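Local coordinates for cysteine hydrolase (Vibrio cholerae, PDB 6V98), which is a type VI secretion system effector that probably acts as a cysteine hydrolase of the papain-like peptidase clan when delivered into rival bacteria, at residues D4-P9 with G89-S94; I48-N51 with V56-Y59; G80-T85 with L100-L105. All coordinates share one frame; numbering follows the deposited sequence.

Interaction 1: residues D4-P9 with G89-S94; sequences DDFLIP and GLITES
The carbonyl O of Gly89 meets the Phe6 ring at its edge, lying in the ring plane 3.6 Å from Phe6 CZ. That placing turns the ring's rim, with its partly positive hydrogens, toward the oxygen; the side-chain amide of Asn3 gives a hydrogen bond to the same carbonyl. Gly89 takes a positive phi of 84°, where a side chain would press on the preceding carbonyl, and this lets the chain turn between the short strands 86-87 and 90-91. These two form a small antiparallel hairpin set against the main sheet, whose strand 5-12 carries Phe6 between strands 44-50 and 113-120. Two residues on, Ile91 comes at Phe6 from the opposite direction. With CG1 anti to the carbonyl carbon (chi1 -52°) and the branch running on extended, its CD1 comes over one ring face in a CH-pi contact. CD1 stands 3.6 Å from the ring centroid and 19° off the normal, displaced toward the rim: it lies equally near Phe6 CD2 and CE2, at 3.5 Å from each. Further back along the branch, Ile91 CG1 is 3.7 Å from Phe6 CZ. The ring's other neighbours include Arg119, in a cation-pi contact, and the side chains of Ile50 and Ile86; Ile91 packs on the latter two as well. Thr92 then stands at the N-cap of helix 93-107, its OG1 hydrogen-bonded to Ser95 OG.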
loop_
_atom_site.group_PDB
_atom_site.type_symbol
_atom_site.label_atom_id
_atom_site.label_comp_id
_atom_site.label_asym_id
_atom_site.label_seq_id
_atom_site.Cartn_x
_atom_site.Cartn_y
_atom_site.Cartn_z
ATOM N N ASP A 4 5.235 15.679 -9.064
ATOM C CA ASP A 4 5.099 15.060 -7.748
ATOM C C ASP A 4 5.117 13.537 -7.848
ATOM O O ASP A 4 4.617 12.945 -8.806
ATOM C CB ASP A 4 3.792 15.498 -7.082
ATOM C CG ASP A 4 3.940 16.773 -6.270
ATOM O OD1 ASP A 4 5.082 17.191 -6.020
ATOM O OD2 ASP A 4 2.908 17.353 -5.888
ATOM N N ASP A 5 5.687 12.898 -6.826
ATOM C CA ASP A 5 5.626 11.454 -6.720
ATOM C C ASP A 5 4.210 11.016 -6.355
ATOM O O ASP A 5 3.338 11.835 -6.037
ATOM C CB ASP A 5 6.627 10.961 -5.678
ATOM C CG ASP A 5 8.037 11.443 -5.968
ATOM O OD1 ASP A 5 8.503 11.275 -7.123
ATOM O OD2 ASP A 5 8.674 11.996 -5.052
ATOM N N PHE A 6 3.995 9.702 -6.386
ATOM C CA PHE A 6 2.711 9.093 -6.076
ATOM C C PHE A 6 2.890 8.097 -4.943
ATOM O O PHE A 6 3.837 7.305 -4.950
ATOM C CB PHE A 6 2.112 8.327 -7.272
ATOM C CG PHE A 6 1.926 9.149 -8.527
ATOM C CD1 PHE A 6 3.009 9.488 -9.317
ATOM C CD2 PHE A 6 0.653 9.524 -8.941
ATOM C CE1 PHE A 6 2.827 10.221 -10.503
ATOM C CE2 PHE A 6 0.462 10.259 -10.119
ATOM C CZ PHE A 6 1.551 10.607 -10.890
ATOM N N LEU A 7 1.976 8.141 -3.977
ATOM C CA LEU A 7 1.834 7.095 -2.965
ATOM C C LEU A 7 0.383 6.631 -3.007
ATOM O O LEU A 7 -0.535 7.438 -2.816
ATOM C CB LEU A 7 2.216 7.593 -1.563
ATOM C CG LEU A 7 2.491 6.477 -0.547
ATOM C CD1 LEU A 7 3.839 5.814 -0.859
ATOM C CD2 LEU A 7 2.477 7.007 0.893
ATOM N N ILE A 8 0.179 5.348 -3.290
ATOM C CA ILE A 8 -1.158 4.799 -3.484
ATOM C C ILE A 8 -1.372 3.689 -2.466
ATOM O O ILE A 8 -1.071 2.517 -2.755
ATOM C CB ILE A 8 -1.352 4.283 -4.919
ATOM C CG1 ILE A 8 -0.970 5.370 -5.922
ATOM C CG2 ILE A 8 -2.789 3.822 -5.137
ATOM C CD1 ILE A 8 -1.104 4.923 -7.366
ATOM N N PRO A 9 -1.834 4.015 -1.261
ATOM C CA PRO A 9 -2.342 2.979 -0.361
ATOM C C PRO A 9 -3.424 2.195 -1.077
ATOM O O PRO A 9 -4.307 2.775 -1.713
ATOM C CB PRO A 9 -2.905 3.780 0.823
ATOM C CG PRO A 9 -2.157 5.109 0.786
ATOM C CD PRO A 9 -1.958 5.369 -0.694
ATOM N N GLY A 89 2.811 14.211 -16.760
ATOM C CA GLY A 89 2.558 14.200 -15.336
ATOM C C GLY A 89 1.557 13.169 -14.864
ATOM O O GLY A 89 1.459 12.944 -13.654
ATOM N N LEU A 90 0.828 12.522 -15.767
ATOM C CA LEU A 90 -0.220 11.579 -15.400
ATOM C C LEU A 90 0.244 10.143 -15.599
ATOM O O LEU A 90 1.006 9.844 -16.518
ATOM C CB LEU A 90 -1.481 11.821 -16.233
ATOM C CG LEU A 90 -2.092 13.226 -16.201
ATOM C CD1 LEU A 90 -3.297 13.288 -17.110
ATOM C CD2 LEU A 90 -2.484 13.602 -14.781
ATOM N N ILE A 91 -0.226 9.246 -14.734
ATOM C CA ILE A 91 -0.049 7.820 -15.000
ATOM C C ILE A 91 -1.064 7.401 -16.047
ATOM O O ILE A 91 -2.257 7.701 -15.919
ATOM C CB ILE A 91 -0.229 6.981 -13.730
ATOM C CG1 ILE A 91 0.654 7.491 -12.589
ATOM C CG2 ILE A 91 0.028 5.512 -14.070
ATOM C CD1 ILE A 91 0.246 6.923 -11.233
ATOM N N THR A 92 -0.604 6.708 -17.086
ATOM C CA THR A 92 -1.541 6.217 -18.086
ATOM C C THR A 92 -2.408 5.127 -17.472
ATOM O O THR A 92 -1.946 4.347 -16.632
ATOM C CB THR A 92 -0.806 5.688 -19.322
ATOM O OG1 THR A 92 -0.173 4.431 -19.025
ATOM C CG2 THR A 92 0.240 6.704 -19.779
ATOM N N GLU A 93 -3.683 5.092 -17.877
ATOM C CA GLU A 93 -4.610 4.113 -17.311
ATOM C C GLU A 93 -4.119 2.692 -17.552
ATOM O O GLU A 93 -4.143 1.858 -16.638
ATOM C CB GLU A 93 -6.020 4.298 -17.893
ATOM C CG GLU A 93 -6.988 3.161 -17.520
ATOM C CD GLU A 93 -8.414 3.369 -18.023
ATOM O OE1 GLU A 93 -9.191 4.098 -17.370
ATOM O OE2 GLU A 93 -8.759 2.793 -19.073
ATOM N N SER A 94 -3.639 2.404 -18.768
ATOM C CA SER A 94 -3.229 1.039 -19.098
ATOM C C SER A 94 -2.060 0.576 -18.237
ATOM O O SER A 94 -2.046 -0.568 -17.764
ATOM C CB SER A 94 -2.869 0.939 -20.584
ATOM O OG SER A 94 -2.038 2.013 -20.973
#

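Interaction 2: residues I48-N51 with V56-Y59; sequences ILIN and VTRY
Tyr59 presents the edge of its ring to Ile48: CG1 of Ile48 lies in the ring plane, 3.8 Å from Tyr59 CD2, and the hydroxyl at the far end of the ring is hydrogen-bonded to Glu61 OE1. The other flat group, the guanidinium of Arg58, has CG1 of Val56 over one face, 3.2 Å above the plane and offset toward the rim. A bend at chi2 (-71°) folds the arginine chain back along its own strand, where NH1 makes a weak bond to Thr57 O. The two segments belong to the arms of a beta hairpin, strands 44-50 and 57-63. The axes of the short strands 48-50 and 57-59 come within 4.6 Å, at 161° between their directions, close to antiparallel. Leu49 and Arg58 form the hydrogen-bonded pair: Leu49 N to Arg58 O and Arg58 N to Leu49 O are both 2.8 Å. Ile48-Tyr59 and Ile50-Thr57 are the non-hydrogen-bonded pairs on either side of it. Toward the turn, Asn51 N donates to Val56 O at 2.9 Å, nearly straight at 171°. Asn51 OD1 accepts from the backbone N of Glu53, an Asx turn, and from that of Thr54. On the face of Ile48, Ile50 and Tyr59, Thr57 splits its two branches: CG2 packs on Ile48 CG2 at 3.7 Å, while OG1 lies alongside Ile50 CG1 at 3.8 Å and is hydrogen-bonded to Gly55 O and Val84 N. On the reverse face, Leu49 packs against Phe123 and Ala126 of helix 123-134.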
loop_
_atom_site.group_PDB
_atom_site.type_symbol
_atom_site.label_atom_id
_atom_site.label_comp_id
_atom_site.label_asym_id
_atom_site.label_seq_id
_atom_site.Cartn_x
_atom_site.Cartn_y
_atom_site.Cartn_z
ATOM N N ILE A 48 1.550 1.202 -3.087
ATOM C CA ILE A 48 2.310 1.410 -4.307
ATOM C C ILE A 48 3.031 2.739 -4.202
ATOM O O ILE A 48 2.434 3.747 -3.809
ATOM C CB ILE A 48 1.390 1.404 -5.539
ATOM C CG1 ILE A 48 0.669 0.062 -5.637
ATOM C CG2 ILE A 48 2.212 1.686 -6.790
ATOM C CD1 ILE A 48 -0.405 0.011 -6.750
ATOM N N LEU A 49 4.302 2.755 -4.588
ATOM C CA LEU A 49 5.120 3.962 -4.569
ATOM C C LEU A 49 5.655 4.214 -5.971
ATOM O O LEU A 49 6.281 3.331 -6.559
ATOM C CB LEU A 49 6.281 3.814 -3.577
ATOM C CG LEU A 49 7.349 4.906 -3.659
ATOM C CD1 LEU A 49 6.807 6.200 -3.101
ATOM C CD2 LEU A 49 8.600 4.490 -2.904
ATOM N N ILE A 50 5.419 5.410 -6.508
ATOM C CA ILE A 50 5.813 5.723 -7.881
ATOM C C ILE A 50 6.650 6.995 -7.919
ATOM O O ILE A 50 6.253 8.024 -7.359
ATOM C CB ILE A 50 4.597 5.879 -8.806
ATOM C CG1 ILE A 50 3.784 4.589 -8.810
ATOM C CG2 ILE A 50 5.074 6.227 -10.222
ATOM C CD1 ILE A 50 2.410 4.750 -9.419
ATOM N N ASN A 51 7.803 6.917 -8.589
ATOM C CA ASN A 51 8.607 8.091 -8.915
ATOM C C ASN A 51 7.901 8.923 -9.981
ATOM O O ASN A 51 7.690 8.451 -11.104
ATOM C CB ASN A 51 9.984 7.662 -9.418
ATOM C CG ASN A 51 10.943 8.835 -9.554
ATOM O OD1 ASN A 51 10.663 9.794 -10.268
ATOM N ND2 ASN A 51 12.065 8.775 -8.844
ATOM N N VAL A 56 9.296 4.763 -12.146
ATOM C CA VAL A 56 9.762 3.607 -11.389
ATOM C C VAL A 56 8.806 3.348 -10.233
ATOM O O VAL A 56 8.470 4.265 -9.472
ATOM C CB VAL A 56 11.199 3.839 -10.888
ATOM C CG1 VAL A 56 11.619 2.723 -9.949
ATOM C CG2 VAL A 56 12.176 3.946 -12.064
ATOM N N THR A 57 8.380 2.088 -10.090
ATOM C CA THR A 57 7.296 1.680 -9.202
ATOM C C THR A 57 7.780 0.619 -8.216
ATOM O O THR A 57 8.502 -0.307 -8.592
ATOM C CB THR A 57 6.114 1.130 -10.032
ATOM O OG1 THR A 57 5.691 2.127 -10.968
ATOM C CG2 THR A 57 4.926 0.773 -9.156
ATOM N N ARG A 58 7.374 0.756 -6.955
ATOM C CA ARG A 58 7.623 -0.227 -5.906
ATOM C C ARG A 58 6.312 -0.597 -5.229
ATOM O O ARG A 58 5.377 0.199 -5.170
ATOM C CB ARG A 58 8.589 0.307 -4.826
ATOM C CG ARG A 58 9.862 0.902 -5.375
ATOM C CD ARG A 58 10.740 -0.196 -5.921
ATOM N NE ARG A 58 12.055 0.306 -6.295
ATOM C CZ ARG A 58 12.573 0.211 -7.516
ATOM N NH1 ARG A 58 11.885 -0.366 -8.499
ATOM N NH2 ARG A 58 13.785 0.699 -7.753
ATOM N N TYR A 59 6.268 -1.800 -4.663
ATOM C CA TYR A 59 5.128 -2.225 -3.864
ATOM C C TYR A 59 5.639 -2.883 -2.591
ATOM O O TYR A 59 6.517 -3.751 -2.648
ATOM C CB TYR A 59 4.209 -3.184 -4.642
ATOM C CG TYR A 59 3.066 -3.702 -3.800
ATOM C CD1 TYR A 59 3.188 -4.898 -3.094
ATOM C CD2 TYR A 59 1.882 -2.984 -3.677
ATOM C CE1 TYR A 59 2.155 -5.367 -2.291
ATOM C CE2 TYR A 59 0.850 -3.438 -2.867
ATOM C CZ TYR A 59 0.992 -4.624 -2.184
ATOM O OH TYR A 59 -0.029 -5.097 -1.398
#

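Interaction 3: residues G80-T85 with L100-L105; sequences GVSNVT and LKEVSL
Ser82 grips the carboxylate of Glu102 at both oxygens. Its hydroxyl OG donates to Glu102 OE2 over a short 2.5 Å, and its backbone N donates to Glu102 OE1 at 2.8 Å with an almost straight N-H···O angle of 176°. Both bonds reach the syn side of their oxygens, the backbone N using the syn lone pair of OE1 and the hydroxyl arriving 20° out of the carboxylate plane. Two donors from one residue thus fix the rotation of the carboxylate as well as its position. Ser82 can offer them together because its OG sits beside its own backbone N, anti to the carbonyl carbon. Glu102 reaches across from helix 93-107 with its chain extended beyond CG. Val81 lies against the same carboxylate, its CB 3.5 Å from Glu102 OE1. Beside this is an apolar pair: Val81 CG1 touches Val103 CG2 at 3.8 Å, the two valines approaching at a slant. Both valines also pack on Tyr59, and Val81 on Thr57, so the apolar half of the contact continues onto strand 57-63. The loop after strand 75-78 is therefore held between the central sheet and the helix: Asn83 OD1 accepts from Thr57 N on the sheet side, while Ser82 packs on Lys98 and Thr85 N bonds to Ser95 OG on the helix side. A carboxylate that accepts a donor at each oxygen is consistent with an ionised Glu102; its negative charge would strengthen both bonds, and the loop would be held to the helix by a charge-assisted, two-pronged grip.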
loop_
_atom_site.group_PDB
_atom_site.type_symbol
_atom_site.label_atom_id
_atom_site.label_comp_id
_atom_site.label_asym_id
_atom_site.label_seq_id
_atom_site.Cartn_x
_atom_site.Cartn_y
_atom_site.Cartn_z
ATOM N N GLY A 80 7.911 -7.418 -6.460
ATOM C CA GLY A 80 8.244 -6.810 -7.738
ATOM C C GLY A 80 7.012 -6.569 -8.593
ATOM O O GLY A 80 6.165 -7.459 -8.711
ATOM N N VAL A 81 6.883 -5.369 -9.165
ATOM C CA VAL A 81 5.784 -5.028 -10.063
ATOM C C VAL A 81 6.345 -4.286 -11.270
ATOM O O VAL A 81 7.489 -3.825 -11.277
ATOM C CB VAL A 81 4.686 -4.177 -9.388
ATOM C CG1 VAL A 81 3.954 -4.987 -8.313
ATOM C CG2 VAL A 81 5.276 -2.896 -8.799
ATOM N N SER A 82 5.521 -4.186 -12.309
ATOM C CA SER A 82 5.909 -3.410 -13.475
ATOM C C SER A 82 5.992 -1.931 -13.119
ATOM O O SER A 82 5.333 -1.456 -12.192
ATOM C CB SER A 82 4.911 -3.617 -14.621
ATOM O OG SER A 82 4.830 -4.986 -14.996
ATOM N N ASN A 83 6.813 -1.202 -13.866
ATOM C CA ASN A 83 6.784 0.248 -13.772
ATOM C C ASN A 83 5.606 0.798 -14.565
ATOM O O ASN A 83 5.108 0.168 -15.504
ATOM C CB ASN A 83 8.083 0.851 -14.292
ATOM C CG ASN A 83 9.267 0.469 -13.435
ATOM O OD1 ASN A 83 9.124 0.265 -12.235
ATOM N ND2 ASN A 83 10.436 0.365 -14.047
ATOM N N VAL A 84 5.164 1.988 -14.186
ATOM C CA VAL A 84 4.103 2.670 -14.901
ATOM C C VAL A 84 4.720 3.639 -15.903
ATOM O O VAL A 84 5.911 3.936 -15.868
ATOM C CB VAL A 84 3.134 3.402 -13.942
ATOM C CG1 VAL A 84 2.491 2.411 -12.982
ATOM C CG2 VAL A 84 3.859 4.513 -13.172
ATOM N N THR A 85 3.891 4.146 -16.806
ATOM C CA THR A 85 4.283 5.176 -17.757
ATOM C C THR A 85 3.676 6.499 -17.328
ATOM O O THR A 85 2.470 6.577 -17.074
ATOM C CB THR A 85 3.824 4.827 -19.169
ATOM O OG1 THR A 85 4.348 3.540 -19.523
ATOM C CG2 THR A 85 4.318 5.882 -20.157
ATOM N N LEU A 100 -2.011 -2.868 -11.102
ATOM C CA LEU A 100 -3.084 -3.226 -10.183
ATOM C C LEU A 100 -3.424 -4.703 -10.315
ATOM O O LEU A 100 -3.604 -5.402 -9.312
ATOM C CB LEU A 100 -4.308 -2.350 -10.437
ATOM C CG LEU A 100 -4.123 -0.867 -10.055
ATOM C CD1 LEU A 100 -5.360 -0.047 -10.412
ATOM C CD2 LEU A 100 -3.770 -0.714 -8.556
ATOM N N LYS A 101 -3.495 -5.199 -11.550
ATOM C CA LYS A 101 -3.713 -6.627 -11.750
ATOM C C LYS A 101 -2.607 -7.456 -11.097
ATOM O O LYS A 101 -2.880 -8.491 -10.476
ATOM C CB LYS A 101 -3.794 -6.932 -13.240
ATOM C CG LYS A 101 -4.394 -8.278 -13.535
ATOM C CD LYS A 101 -4.634 -8.450 -15.022
ATOM C CE LYS A 101 -5.884 -9.280 -15.249
ATOM N NZ LYS A 101 -5.619 -10.723 -15.050
ATOM N N GLU A 102 -1.349 -7.039 -11.259
ATOM C CA GLU A 102 -0.242 -7.758 -10.632
ATOM C C GLU A 102 -0.428 -7.820 -9.123
ATOM O O GLU A 102 -0.315 -8.889 -8.510
ATOM C CB GLU A 102 1.090 -7.088 -10.985
ATOM C CG GLU A 102 1.517 -7.278 -12.455
ATOM C CD GLU A 102 2.727 -6.431 -12.827
ATOM O OE1 GLU A 102 2.992 -5.450 -12.115
ATOM O OE2 GLU A 102 3.410 -6.737 -13.826
ATOM N N VAL A 103 -0.733 -6.673 -8.513
ATOM C CA VAL A 103 -0.824 -6.592 -7.057
ATOM C C VAL A 103 -2.004 -7.407 -6.549
ATOM O O VAL A 103 -1.904 -8.114 -5.532
ATOM C CB VAL A 103 -0.905 -5.109 -6.645
ATOM C CG1 VAL A 103 -1.352 -4.965 -5.215
ATOM C CG2 VAL A 103 0.454 -4.444 -6.862
ATOM N N SER A 104 -3.130 -7.351 -7.264
ATOM C CA SER A 104 -4.299 -8.118 -6.851
ATOM C C SER A 104 -4.014 -9.619 -6.867
ATOM O O SER A 104 -4.400 -10.342 -5.939
ATOM C CB SER A 104 -5.487 -7.789 -7.757
ATOM O OG SER A 104 -6.592 -8.584 -7.389
ATOM N N LEU A 105 -3.352 -10.109 -7.921
ATOM C CA LEU A 105 -3.033 -11.531 -7.997
ATOM C C LEU A 105 -2.033 -11.926 -6.923
ATOM O O LEU A 105 -2.204 -12.949 -6.248
ATOM C CB LEU A 105 -2.465 -11.877 -9.379
ATOM C CG LEU A 105 -1.914 -13.301 -9.492
ATOM C CD1 LEU A 105 -3.006 -14.309 -9.160
ATOM C CD2 LEU A 105 -1.342 -13.577 -10.893
#

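Overall arrangement
From the N terminus, strand 5-12 enters the sheet first, and interaction 1 joins it to residues 89-94, closing a long loop. Within that loop lies interaction 2, whose hairpin closes over only four residues; its strand 44-50 pairs directly with strand 5-12 through Phe6 O to Ile50 N and Ile8 N to Ile48 O. Interaction 3 opens after interaction 2 has closed, yet crosses interaction 1, since residues 80-85 precede 89-94 and helix residues 100-105 follow them. Thr57 of the hairpin is where interactions 2 and 3 meet, while Thr92 N to Thr85 O links 1 and 3. Together they tie sheet, small hairpin, loop and helix 93-107.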